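PDB 4A02: lytic chitin monooxygenase, which cleaves glycosidic bonds in alpha- and beta-chitin by copper-dependent oxidation and works in synergy with a chitinase to break down crystalline chitin. Local coordinates for residues N40-G45 / A156-I161; N22-R27 / L58-A63; A5-R10 / T69-G74. All coordinates share one frame; numbering follows the deposited sequence.

Contact 1: N40-G45 / A156-I161; sequences NTFITG and AFYQAI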
ATOM      1  N   ASN A  40      -9.215  -6.070   8.627  1.00  9.68           N
ATOM      2  CA  ASN A  40      -9.513  -7.376   8.063  1.00 11.40           C
ATOM      3  C   ASN A  40     -10.394  -7.321   6.831  1.00 10.77           C
ATOM      4  O   ASN A  40     -11.190  -8.217   6.617  1.00 15.66           O
ATOM      5  CB  ASN A  40     -10.138  -8.353   9.116  1.00 16.87           C
ATOM      6  CG  ASN A  40      -9.869  -9.790   8.668  1.00 21.69           C
ATOM      7  OD1 ASN A  40      -8.854 -10.100   8.048  1.00 32.32           O
ATOM      8  ND2 ASN A  40     -10.807 -10.647   9.046  1.00 30.67           N
ATOM      9  N   THR A  41     -10.205  -6.304   6.007  1.00  9.14           N
ATOM     10  CA  THR A  41     -10.843  -6.218   4.705  1.00  9.14           C
ATOM     11  C   THR A  41      -9.793  -6.605   3.689  1.00  8.49           C
ATOM     12  O   THR A  41      -8.817  -5.875   3.508  1.00  9.25           O
ATOM     13  CB  THR A  41     -11.375  -4.821   4.424  1.00  9.48           C
ATOM     14  OG1 THR A  41     -12.327  -4.443   5.412  1.00 11.14           O
ATOM     15  CG2 THR A  41     -12.083  -4.737   3.085  1.00 10.81           C
ATOM     16  N   PHE A  42      -9.971  -7.753   3.039  1.00  8.40           N
ATOM     17  CA  PHE A  42      -9.038  -8.238   2.033  1.00  8.50           C
ATOM     18  C   PHE A  42      -9.851  -8.855   0.881  1.00  8.27           C
ATOM     19  O   PHE A  42      -9.736 -10.039   0.604  1.00 10.18           O
ATOM     20  CB  PHE A  42      -8.061  -9.223   2.607  1.00  9.66           C
ATOM     21  CG  PHE A  42      -7.074  -8.648   3.606  1.00  9.45           C
ATOM     22  CD1 PHE A  42      -5.896  -8.074   3.164  1.00  9.50           C
ATOM     23  CD2 PHE A  42      -7.328  -8.665   4.954  1.00 12.87           C
ATOM     24  CE1 PHE A  42      -5.001  -7.531   4.057  1.00 10.55           C
ATOM     25  CE2 PHE A  42      -6.423  -8.121   5.836  1.00 14.35           C
ATOM     26  CZ  PHE A  42      -5.253  -7.548   5.396  1.00 12.32           C
ATOM     27  N   ILE A  43     -10.641  -8.026   0.218  1.00  8.52           N
ATOM     28  CA  ILE A  43     -11.595  -8.500  -0.765  1.00  9.16           C
ATOM     29  C   ILE A  43     -10.895  -8.634  -2.120  1.00  8.37           C
ATOM     30  O   ILE A  43     -10.276  -7.696  -2.613  1.00  8.47           O
ATOM     31  CB  ILE A  43     -12.771  -7.527  -0.887  1.00 11.85           C
ATOM     32  CG1 ILE A  43     -13.495  -7.329   0.458  1.00 17.58           C
ATOM     33  CG2 ILE A  43     -13.718  -7.920  -2.000  1.00 11.72           C
ATOM     34  CD1 ILE A  43     -14.302  -6.064   0.525  1.00 26.83           C
ATOM     35  N   THR A  44     -10.997  -9.828  -2.702  1.00  9.14           N
ATOM     36  CA  THR A  44     -10.333 -10.065  -3.979  1.00  9.29           C
ATOM     37  C   THR A  44     -10.819  -9.085  -5.016  1.00  8.57           C
ATOM     38  O   THR A  44     -12.013  -8.818  -5.164  1.00  9.39           O
ATOM     39  CB  THR A  44     -10.578 -11.499  -4.424  1.00 11.38           C
ATOM     40  OG1 THR A  44      -9.917 -12.305  -3.450  1.00 12.29           O
ATOM     41  CG2 THR A  44     -10.025 -11.791  -5.800  1.00 12.35           C
ATOM     42  N   GLY A  45      -9.844  -8.478  -5.723  1.00  9.03           N
ATOM     43  CA  GLY A  45     -10.120  -7.476  -6.699  1.00  9.44           C
ATOM     44  C   GLY A  45     -10.416  -6.106  -6.183  1.00  9.48           C
ATOM     45  O   GLY A  45     -10.683  -5.196  -6.973  1.00 11.20           O
ATOM     46  N   ALA A 156      -8.644   0.618   9.063  1.00  7.44           N
ATOM     47  CA  ALA A 156      -7.248   0.642   8.668  1.00  6.71           C
ATOM     48  C   ALA A 156      -7.196   1.421   7.356  1.00  6.63           C
ATOM     49  O   ALA A 156      -8.190   1.552   6.637  1.00  7.20           O
ATOM     50  CB  ALA A 156      -6.712  -0.756   8.470  1.00  7.54           C
ATOM     51  N   PHE A 157      -5.996   1.883   7.045  1.00  6.43           N
ATOM     52  CA  PHE A 157      -5.681   2.516   5.767  1.00  6.09           C
ATOM     53  C   PHE A 157      -4.816   1.579   4.954  1.00  5.87           C
ATOM     54  O   PHE A 157      -3.821   1.041   5.451  1.00  6.82           O
ATOM     55  CB  PHE A 157      -4.992   3.882   5.979  1.00  6.49           C
ATOM     56  CG  PHE A 157      -5.957   4.884   6.525  1.00  6.88           C
ATOM     57  CD1 PHE A 157      -6.301   4.873   7.880  1.00  7.85           C
ATOM     58  CD2 PHE A 157      -6.618   5.799   5.704  1.00  7.40           C
ATOM     59  CE1 PHE A 157      -7.272   5.714   8.373  1.00  9.27           C
ATOM     60  CE2 PHE A 157      -7.579   6.638   6.177  1.00  8.76           C
ATOM     61  CZ  PHE A 157      -7.941   6.584   7.509  1.00  9.91           C
ATOM     62  N   TYR A 158      -5.222   1.353   3.702  1.00  5.81           N
ATOM     63  CA  TYR A 158      -4.675   0.303   2.859  1.00  5.94           C
ATOM     64  C   TYR A 158      -3.969   0.904   1.669  1.00  5.71           C
ATOM     65  O   TYR A 158      -4.536   1.719   0.945  1.00  6.26           O
ATOM     66  CB  TYR A 158      -5.820  -0.595   2.376  1.00  6.34           C
ATOM     67  CG  TYR A 158      -6.515  -1.400   3.473  1.00  6.24           C
ATOM     68  CD1 TYR A 158      -7.573  -0.887   4.195  1.00  6.40           C
ATOM     69  CD2 TYR A 158      -6.080  -2.706   3.761  1.00  6.49           C
ATOM     70  CE1 TYR A 158      -8.184  -1.648   5.187  1.00  6.87           C
ATOM     71  CE2 TYR A 158      -6.701  -3.465   4.717  1.00  7.21           C
ATOM     72  CZ  TYR A 158      -7.765  -2.930   5.435  1.00  6.75           C
ATOM     73  OH  TYR A 158      -8.342  -3.743   6.395  1.00  7.98           O
ATOM     74  N   GLN A 159      -2.711   0.490   1.475  1.00  5.67           N
ATOM     75  CA  GLN A 159      -1.827   1.101   0.472  1.00  5.54           C
ATOM     76  C   GLN A 159      -1.127   0.032  -0.359  1.00  5.54           C
ATOM     77  O   GLN A 159      -0.155  -0.584   0.064  1.00  6.24           O
ATOM     78  CB  GLN A 159      -0.805   1.985   1.180  1.00  5.85           C
ATOM     79  CG  GLN A 159      -1.434   3.220   1.794  1.00  6.04           C
ATOM     80  CD  GLN A 159      -1.701   4.281   0.741  1.00  5.75           C
ATOM     81  OE1 GLN A 159      -0.746   4.794   0.151  1.00  5.90           O
ATOM     82  NE2 GLN A 159      -2.945   4.632   0.506  1.00  7.58           N
ATOM     83  N   ALA A 160      -1.620  -0.138  -1.597  1.00  5.35           N
ATOM     84  CA  ALA A 160      -0.902  -0.918  -2.595  1.00  5.40           C
ATOM     85  C   ALA A 160       0.234  -0.099  -3.187  1.00  5.10           C
ATOM     86  O   ALA A 160       0.048   1.079  -3.518  1.00  5.54           O
ATOM     87  CB  ALA A 160      -1.871  -1.331  -3.706  1.00  6.24           C
ATOM     88  N   ILE A 161       1.389  -0.737  -3.334  1.00  5.14           N
ATOM     89  CA  ILE A 161       2.632  -0.093  -3.799  1.00  4.84           C
ATOM     90  C   ILE A 161       3.235  -0.970  -4.871  1.00  5.02           C
ATOM     91  O   ILE A 161       3.521  -2.152  -4.636  1.00  5.78           O
ATOM     92  CB  ILE A 161       3.604   0.042  -2.614  1.00  5.32           C
ATOM     93  CG1 ILE A 161       3.016   0.817  -1.425  1.00  6.11           C
ATOM     94  CG2 ILE A 161       4.927   0.660  -3.071  1.00  6.21           C
ATOM     95  CD1 ILE A 161       3.409   0.262  -0.119  1.00  9.91           C
TER
HETATM   96  O   HOH W   1      -6.556  -5.066   8.518  1.00 18.95           O

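Contact 2: N22-R27 / L58-A63; sequences NTNVGR and LDEQTA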
ATOM      1  N   ASN A  22       1.081   8.378 -11.887  1.00  6.60           N
ATOM      2  CA  ASN A  22       0.067   7.414 -12.280  1.00  6.21           C
ATOM      3  C   ASN A  22      -1.143   8.153 -12.828  1.00  6.60           C
ATOM      4  O   ASN A  22      -1.450   9.265 -12.393  1.00  8.52           O
ATOM      5  CB  ASN A  22      -0.360   6.529 -11.120  1.00  5.79           C
ATOM      6  CG  ASN A  22       0.596   5.423 -10.802  1.00  5.45           C
ATOM      7  OD1 ASN A  22       1.353   4.950 -11.674  1.00  6.74           O
ATOM      8  ND2 ASN A  22       0.545   4.924  -9.577  1.00  5.48           N
ATOM      9  N   THR A  23      -1.831   7.493 -13.756  1.00  6.54           N
ATOM     10  CA  THR A  23      -3.070   8.000 -14.316  1.00  6.55           C
ATOM     11  C   THR A  23      -4.263   7.188 -13.848  1.00  6.09           C
ATOM     12  O   THR A  23      -4.156   6.018 -13.468  1.00  7.10           O
ATOM     13  CB  THR A  23      -2.972   8.074 -15.851  1.00  9.58           C
ATOM     14  OG1 THR A  23      -2.707   6.784 -16.327  1.00 12.39           O
ATOM     15  CG2 THR A  23      -1.972   9.120 -16.280  1.00 14.12           C
ATOM     16  N   ASN A  24      -5.407   7.844 -13.886  1.00  5.81           N
ATOM     17  CA  ASN A  24      -6.713   7.266 -13.543  1.00  5.51           C
ATOM     18  C   ASN A  24      -6.672   6.400 -12.299  1.00  5.51           C
ATOM     19  O   ASN A  24      -6.813   5.170 -12.329  1.00  5.96           O
ATOM     20  CB  ASN A  24      -7.350   6.543 -14.704  1.00  5.85           C
ATOM     21  CG  ASN A  24      -8.776   6.155 -14.381  1.00  6.30           C
ATOM     22  OD1 ASN A  24      -9.383   6.721 -13.459  1.00  7.18           O
ATOM     23  ND2 ASN A  24      -9.313   5.203 -15.127  1.00  7.03           N
ATOM     24  N   VAL A  25      -6.565   7.069 -11.141  1.00  5.87           N
ATOM     25  CA  VAL A  25      -6.617   6.429  -9.844  1.00  6.00           C
ATOM     26  C   VAL A  25      -7.938   6.797  -9.110  1.00  5.86           C
ATOM     27  O   VAL A  25      -8.062   6.629  -7.888  1.00  6.10           O
ATOM     28  CB  VAL A  25      -5.415   6.763  -8.963  1.00  6.07           C
ATOM     29  CG1 VAL A  25      -4.147   6.162  -9.549  1.00  6.84           C
ATOM     30  CG2 VAL A  25      -5.262   8.240  -8.733  1.00  6.36           C
ATOM     31  N   GLY A  26      -8.953   7.241  -9.855  1.00  6.01           N
ATOM     32  CA  GLY A  26     -10.195   7.630  -9.239  1.00  6.23           C
ATOM     33  C   GLY A  26      -9.982   8.705  -8.204  1.00  5.81           C
ATOM     34  O   GLY A  26      -9.203   9.632  -8.377  1.00  6.14           O
ATOM     35  N   ARG A  27     -10.713   8.569  -7.085  1.00  6.20           N
ATOM     36  CA  ARG A  27     -10.655   9.566  -6.017  1.00  6.42           C
ATOM     37  C   ARG A  27      -9.259   9.777  -5.473  1.00  6.14           C
ATOM     38  O   ARG A  27      -9.014  10.828  -4.885  1.00  6.44           O
ATOM     39  CB  ARG A  27     -11.552   9.171  -4.851  1.00  7.94           C
ATOM     40  CG  ARG A  27     -13.035   9.305  -5.064  1.00  9.25           C
ATOM     41  CD  ARG A  27     -13.816   8.686  -3.917  1.00 10.55           C
ATOM     42  NE  ARG A  27     -13.631   9.471  -2.716  1.00 11.29           N
ATOM     43  CZ  ARG A  27     -14.124   9.145  -1.536  1.00 10.47           C
ATOM     44  NH1 ARG A  27     -14.839   8.069  -1.380  1.00 11.36           N
ATOM     45  NH2 ARG A  27     -13.926   9.896  -0.495  1.00 13.41           N
ATOM     46  N   LEU A  58      -8.189   2.185  -8.996  1.00  5.86           N
ATOM     47  CA  LEU A  58      -6.976   1.608  -8.420  1.00  6.10           C
ATOM     48  C   LEU A  58      -6.934   0.095  -8.530  1.00  6.21           C
ATOM     49  O   LEU A  58      -5.851  -0.487  -8.472  1.00  6.68           O
ATOM     50  CB  LEU A  58      -6.848   1.980  -6.942  1.00  6.30           C
ATOM     51  CG  LEU A  58      -6.386   3.418  -6.671  1.00  6.11           C
ATOM     52  CD1 LEU A  58      -6.588   3.717  -5.187  1.00  7.36           C
ATOM     53  CD2 LEU A  58      -4.919   3.608  -7.040  1.00  6.63           C
ATOM     54  N   ASP A  59      -8.100  -0.572  -8.603  1.00  6.26           N
ATOM     55  CA  ASP A  59      -8.132  -2.005  -8.676  1.00  6.53           C
ATOM     56  C   ASP A  59      -7.830  -2.522 -10.062  1.00  6.33           C
ATOM     57  O   ASP A  59      -7.690  -3.752 -10.230  1.00  7.75           O
ATOM     58  CB  ASP A  59      -9.495  -2.519  -8.216  1.00  7.04           C
ATOM     59  CG  ASP A  59      -9.782  -2.202  -6.770  1.00  6.80           C
ATOM     60  OD1 ASP A  59      -8.873  -2.330  -5.935  1.00  7.08           O
ATOM     61  OD2 ASP A  59     -10.965  -1.840  -6.478  1.00  7.62           O
ATOM     62  N   GLU A  60      -7.714  -1.661 -11.051  1.00  6.28           N
ATOM     63  CA  GLU A  60      -7.319  -2.124 -12.372  1.00  5.91           C
ATOM     64  C   GLU A  60      -5.920  -2.734 -12.258  1.00  5.74           C
ATOM     65  O   GLU A  60      -5.117  -2.364 -11.416  1.00  6.11           O
ATOM     66  CB  GLU A  60      -7.387  -0.947 -13.357  1.00  6.35           C
ATOM     67  CG  GLU A  60      -8.843  -0.526 -13.534  1.00  6.83           C
ATOM     68  CD  GLU A  60      -9.092   0.678 -14.398  1.00  7.13           C
ATOM     69  OE1 GLU A  60      -8.193   1.056 -15.181  1.00  8.48           O
ATOM     70  OE2 GLU A  60     -10.231   1.213 -14.305  1.00  7.67           O
ATOM     71  N   GLN A  61      -5.651  -3.719 -13.120  1.00  6.61           N
ATOM     72  CA  GLN A  61      -4.406  -4.474 -12.983  1.00  6.31           C
ATOM     73  C   GLN A  61      -3.992  -5.031 -14.341  1.00  6.65           C
ATOM     74  O   GLN A  61      -4.622  -5.947 -14.876  1.00  7.38           O
ATOM     75  CB  GLN A  61      -4.581  -5.597 -11.954  1.00  6.61           C
ATOM     76  CG  GLN A  61      -3.291  -6.286 -11.563  1.00  6.91           C
ATOM     77  CD  GLN A  61      -2.227  -5.334 -11.074  1.00  6.40           C
ATOM     78  OE1 GLN A  61      -2.406  -4.690 -10.033  1.00  7.05           O
ATOM     79  NE2 GLN A  61      -1.107  -5.234 -11.781  1.00  6.66           N
ATOM     80  N   THR A  62      -2.948  -4.430 -14.897  1.00  6.62           N
ATOM     81  CA  THR A  62      -2.263  -4.938 -16.074  1.00  7.25           C
ATOM     82  C   THR A  62      -0.777  -4.797 -15.808  1.00  7.30           C
ATOM     83  O   THR A  62      -0.352  -4.064 -14.916  1.00  7.41           O
ATOM     84  CB  THR A  62      -2.624  -4.223 -17.401  1.00  8.01           C
ATOM     85  OG1 THR A  62      -1.898  -3.006 -17.409  1.00  8.45           O
ATOM     86  CG2 THR A  62      -4.099  -3.941 -17.527  1.00  9.69           C
ATOM     87  N   ALA A  63       0.029  -5.448 -16.652  1.00  7.91           N
ATOM     88  CA  ALA A  63       1.471  -5.342 -16.484  1.00  8.41           C
ATOM     89  C   ALA A  63       2.010  -3.959 -16.736  1.00  7.82           C
ATOM     90  O   ALA A  63       3.128  -3.651 -16.267  1.00  9.19           O
ATOM     91  CB  ALA A  63       2.151  -6.330 -17.467  1.00 10.95           C
TER
HETATM   92  O   HOH W   2      -8.450   3.096 -17.042  1.00  7.72           O

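Contact 3: A5-R10 / T69-G74; sequences ASPGSR and TNITTG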
ATOM      1  N   ALA A   5       4.452   7.097   1.115  1.00  6.01           N
ATOM      2  CA  ALA A   5       5.124   8.028   0.251  1.00  6.15           C
ATOM      3  C   ALA A   5       6.444   7.486  -0.306  1.00  5.89           C
ATOM      4  O   ALA A   5       6.883   7.985  -1.335  1.00  7.53           O
ATOM      5  CB  ALA A   5       5.362   9.351   0.996  1.00  7.17           C
ATOM      6  N   SER A   6       7.044   6.493   0.320  1.00  5.84           N
ATOM      7  CA  SER A   6       8.305   5.945  -0.155  1.00  5.65           C
ATOM      8  C   SER A   6       8.388   4.481   0.150  1.00  5.64           C
ATOM      9  O   SER A   6       8.295   4.107   1.337  1.00  6.46           O
ATOM     10  CB  SER A   6       9.473   6.667   0.476  1.00  6.39           C
ATOM     11  OG  SER A   6      10.669   6.150  -0.103  1.00  6.93           O
ATOM     12  N   PRO A   7       8.636   3.590  -0.826  1.00  5.55           N
ATOM     13  CA  PRO A   7       8.398   3.852  -2.262  1.00  5.38           C
ATOM     14  C   PRO A   7       6.976   4.387  -2.438  1.00  5.43           C
ATOM     15  O   PRO A   7       6.061   4.041  -1.708  1.00  6.79           O
ATOM     16  CB  PRO A   7       8.520   2.457  -2.891  1.00  6.40           C
ATOM     17  CG  PRO A   7       9.312   1.658  -1.910  1.00  7.14           C
ATOM     18  CD  PRO A   7       8.857   2.172  -0.554  1.00  6.71           C
ATOM     19  N   GLY A   8       6.786   5.293  -3.418  1.00  5.42           N
ATOM     20  CA  GLY A   8       5.505   5.915  -3.550  1.00  5.56           C
ATOM     21  C   GLY A   8       4.399   4.900  -3.785  1.00  5.18           C
ATOM     22  O   GLY A   8       4.530   4.017  -4.644  1.00  5.23           O
ATOM     23  N   SER A   9       3.275   5.039  -3.070  1.00  5.13           N
ATOM     24  CA  SER A   9       2.179   4.114  -3.303  1.00  5.09           C
ATOM     25  C   SER A   9       1.485   4.427  -4.612  1.00  4.71           C
ATOM     26  O   SER A   9       1.672   5.458  -5.259  1.00  5.14           O
ATOM     27  CB  SER A   9       1.183   4.126  -2.177  1.00  5.15           C
ATOM     28  OG  SER A   9       0.365   5.293  -2.265  1.00  5.32           O
ATOM     29  N   ARG A  10       0.615   3.496  -5.015  1.00  4.89           N
ATOM     30  CA  ARG A  10      -0.113   3.644  -6.267  1.00  4.79           C
ATOM     31  C   ARG A  10      -0.990   4.895  -6.216  1.00  4.89           C
ATOM     32  O   ARG A  10      -1.044   5.702  -7.153  1.00  5.29           O
ATOM     33  CB  ARG A  10      -0.882   2.366  -6.529  1.00  5.12           C
ATOM     34  CG  ARG A  10      -1.604   2.323  -7.864  1.00  5.19           C
ATOM     35  CD  ARG A  10      -2.443   1.077  -8.000  1.00  5.42           C
ATOM     36  NE  ARG A  10      -1.595  -0.113  -8.117  1.00  5.36           N
ATOM     37  CZ  ARG A  10      -2.084  -1.341  -8.174  1.00  5.38           C
ATOM     38  NH1 ARG A  10      -3.376  -1.545  -8.067  1.00  6.00           N
ATOM     39  NH2 ARG A  10      -1.259  -2.377  -8.298  1.00  6.09           N
ATOM     40  N   THR A  69       8.333   1.403  -8.804  1.00  5.31           N
ATOM     41  CA  THR A  69       9.624   1.863  -8.271  1.00  5.15           C
ATOM     42  C   THR A  69      10.610   0.712  -8.249  1.00  5.16           C
ATOM     43  O   THR A  69      10.320  -0.356  -7.707  1.00  5.53           O
ATOM     44  CB  THR A  69       9.445   2.396  -6.839  1.00  5.21           C
ATOM     45  OG1 THR A  69       8.596   3.531  -6.869  1.00  5.89           O
ATOM     46  CG2 THR A  69      10.772   2.781  -6.228  1.00  5.79           C
ATOM     47  N   ASN A  70      11.823   0.952  -8.751  1.00  5.39           N
ATOM     48  CA  ASN A  70      12.879  -0.049  -8.652  1.00  5.67           C
ATOM     49  C   ASN A  70      13.383  -0.150  -7.226  1.00  5.61           C
ATOM     50  O   ASN A  70      13.733   0.853  -6.606  1.00  6.29           O
ATOM     51  CB  ASN A  70      14.028   0.319  -9.568  1.00  6.63           C
ATOM     52  CG  ASN A  70      13.626   0.301 -11.052  1.00  7.61           C
ATOM     53  OD1 ASN A  70      12.807  -0.520 -11.477  1.00  9.77           O
ATOM     54  ND2 ASN A  70      14.187   1.227 -11.805  1.00  9.24           N
ATOM     55  N   ILE A  71      13.456  -1.379  -6.718  1.00  5.77           N
ATOM     56  CA  ILE A  71      14.018  -1.672  -5.407  1.00  5.99           C
ATOM     57  C   ILE A  71      14.856  -2.951  -5.526  1.00  6.39           C
ATOM     58  O   ILE A  71      14.781  -3.673  -6.495  1.00  6.98           O
ATOM     59  CB  ILE A  71      12.946  -1.853  -4.326  1.00  6.37           C
ATOM     60  CG1 ILE A  71      12.089  -3.105  -4.527  1.00  6.22           C
ATOM     61  CG2 ILE A  71      12.073  -0.597  -4.204  1.00  7.28           C
ATOM     62  CD1 ILE A  71      11.224  -3.446  -3.329  1.00  7.17           C
ATOM     63  N   THR A  72      15.631  -3.218  -4.470  1.00  7.30           N
ATOM     64  CA  THR A  72      16.312  -4.505  -4.320  1.00  8.05           C
ATOM     65  C   THR A  72      15.586  -5.325  -3.273  1.00  7.97           C
ATOM     66  O   THR A  72      14.641  -4.873  -2.616  1.00  9.41           O
ATOM     67  CB  THR A  72      17.771  -4.333  -3.927  1.00 10.15           C
ATOM     68  OG1 THR A  72      17.847  -3.810  -2.605  1.00 14.15           O
ATOM     69  CG2 THR A  72      18.523  -3.472  -4.878  1.00 13.26           C
ATOM     70  N   THR A  73      16.000  -6.586  -3.111  1.00  8.01           N
ATOM     71  CA  THR A  73      15.554  -7.384  -1.987  1.00  8.06           C
ATOM     72  C   THR A  73      16.306  -6.962  -0.735  1.00  8.06           C
ATOM     73  O   THR A  73      17.164  -6.057  -0.738  1.00  9.37           O
ATOM     74  CB  THR A  73      15.743  -8.867  -2.269  1.00  8.93           C
ATOM     75  OG1 THR A  73      17.155  -9.124  -2.415  1.00 10.70           O
ATOM     76  CG2 THR A  73      15.061  -9.322  -3.537  1.00 10.68           C
ATOM     77  N   GLY A  74      15.976  -7.592   0.399  1.00  8.08           N
ATOM     78  CA  GLY A  74      16.554  -7.217   1.655  1.00  8.57           C
ATOM     79  C   GLY A  74      15.822  -6.074   2.312  1.00  7.96           C
ATOM     80  O   GLY A  74      14.696  -5.729   1.932  1.00  8.23           O
TER
HETATM   81  O   HOH W   3       6.468   2.474  -5.785  1.00  6.83           O

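Contact 1: N40-G45 / A156-I161
Tyr158 reaches out from strand 155-165 to meet Asn40, Thr41 and Phe42 of the adjoining loop. The strand belongs to the fibronectin-like beta-sandwich of the lytic polysaccharide monooxygenases. The loop is the long connection between strands 36-38 and 69-71.

The van der Waals contacts are few. The CB of Thr41 comes up to the phenol end, 3.8 Å from Tyr158 OH, and the two side chains cross at about a right angle. Phe42 approaches the edge of the tyrosine ring, near its plane, with CZ 4.4 Å from Tyr158 CE2. Phe42 also packs edge-to-face with Tyr94, and its ring touches Tyr145 on strand 142-150. The backbone of the loop takes part as well: Thr41 O lies obliquely off the tyrosine ring, 3.4 Å from CE2 of Tyr158.

The first torsion of Tyr158 explains its reach. CG is anti to the carbonyl carbon (chi1 -66°), and this directs the hydroxyl across to the loop.

The polar contacts gather at that hydroxyl. Its strongest partner is Pro38 O, at the end of strand 36-38. This carbonyl oxygen is hydrogen-bonded to both the Tyr158 hydroxyl and Thr41 OG1. Thr41 N lies 3.2 Å from Tyr158 OH. One ordered water completes the group: it accepts from Asn40 N at 2.8 Å and donates to Tyr158 OH at 3.1 Å.

Contact 2: N22-R27 / L58-A63
The amide of Asn24 and the carboxylate of Glu60 are joined through a water, with their planes nearly perpendicular (81°). They do not stack. Asn24 ND2 and Glu60 OE2 are the nearest pair of these groups, at 4.2 Å. The link runs through the other oxygen. The water accepts from Asn24 ND2 at 3.0 Å and donates to Glu60 OE1 at 2.8 Å. The two side chains cross at about a right angle.

OE1 of Glu60 has a stronger partner in Arg65, which makes a salt bridge to it through NE. The other guanidinium nitrogens of Arg65 bind the backbone oxygens of Thr23 and Asn24. One arginine therefore holds both segments, and its charge probably helps keep the carboxylate ionised. Glu60 reaches this place with an extended chain, chi2 176°. Asn24 is exposed, so its side of the bridge is at the protein surface.

The apolar part is small. Leu58 CD2 sits 3.7 Å from Val25 CG1 and equally close to Val25 CB. Leu58 CD1 continues the chain (chi2 168°), which leaves CD2 as the branch turned to the valine. The leucine also brings CG to 3.8 Å from the backbone oxygen of Val25. Both residues are buried. Leu58 further touches Ile35, and the main chains are close here, with CA of Val25 and CA of Leu58 5.0 Å apart.

Neither segment is a regular helix or strand. The arrangement joins two long loops that precede and follow strand 36-38. Long insertions of this kind between the first strands of the beta-sandwich are characteristic of lytic polysaccharide monooxygenases.

Contact 3: A5-R10 / T69-G74
Pro7 and Thr69 mark where the two backbones come nearest, with CA atoms 6.4 Å apart. The chain of 5-10 leaves strand 2-6 through a classic beta bulge, in which Ala5 and Ser6 both face Thr79. A cis peptide before Pro7 then turns it. Gly8 remains extended, and Ser9 is the N-cap of helix 10-13, with OG bonded to Phe12 N. In the other segment, residues 69-71 form a short strand that runs parallel to strand 155-165. Thr69 and Ile71, two residues apart, both point their CB atoms at the proline turn.

The side-chain contact centres on Pro7. Its CB lies 4.0 Å from Thr69 CG2 and 4.1 Å from Thr69 OG1, so the proline meets both branches of the threonine. Further round the ring, Pro7 CG touches Ile71 CG2 at 4.2 Å. The pyrrolidine thus packs against two alternate residues of the short strand.

A water supplies the polar link. Thr69 OG1 donates to it at 2.6 Å, and the water donates to Gly8 O at 2.7 Å. In Thr69, OG1 is anti to the carbonyl carbon (chi1 -64°) and CG2 is anti to the backbone N. With this rotation both branches lie against Pro7 CB, and OG1 also reaches the water.

Pro7 also touches Leu76 and Ile78 of strand 74-82 and Ile161 of strand 155-165. These strands lie in different sheets. The buried proline therefore sits between the sheets, joining the turn after the first strand to the short strand 69-71. Such two-layer packing is typical of the core of a fibronectin-like beta-sandwich.

In the fold
Arg10 helps join the three contacts. Arg10 NH1 probably hydrogen-bonds Leu58 O at 2.7 Å, and Asn22 ND2 probably donates a hydrogen bond to Arg10 O at 3.0 Å, tying contact 3 to contact 2. Toward contact 1, Arg10 N probably donates one to Ala160 O at 2.9 Å, and Ser9 OG probably bonds Gln159 OE1 at 2.7 Å. Contacts 1 and 2 meet by packing of Gly45 against Asp59. Their centres are about 14 Å apart, and contact 3 is about 17 Å from each. Contact 1 leads toward the copper site: the Phe157 ring meets that of His1, a copper ligand with His86, while the Tyr158 side chain is about 11 Å from the His1 side chain.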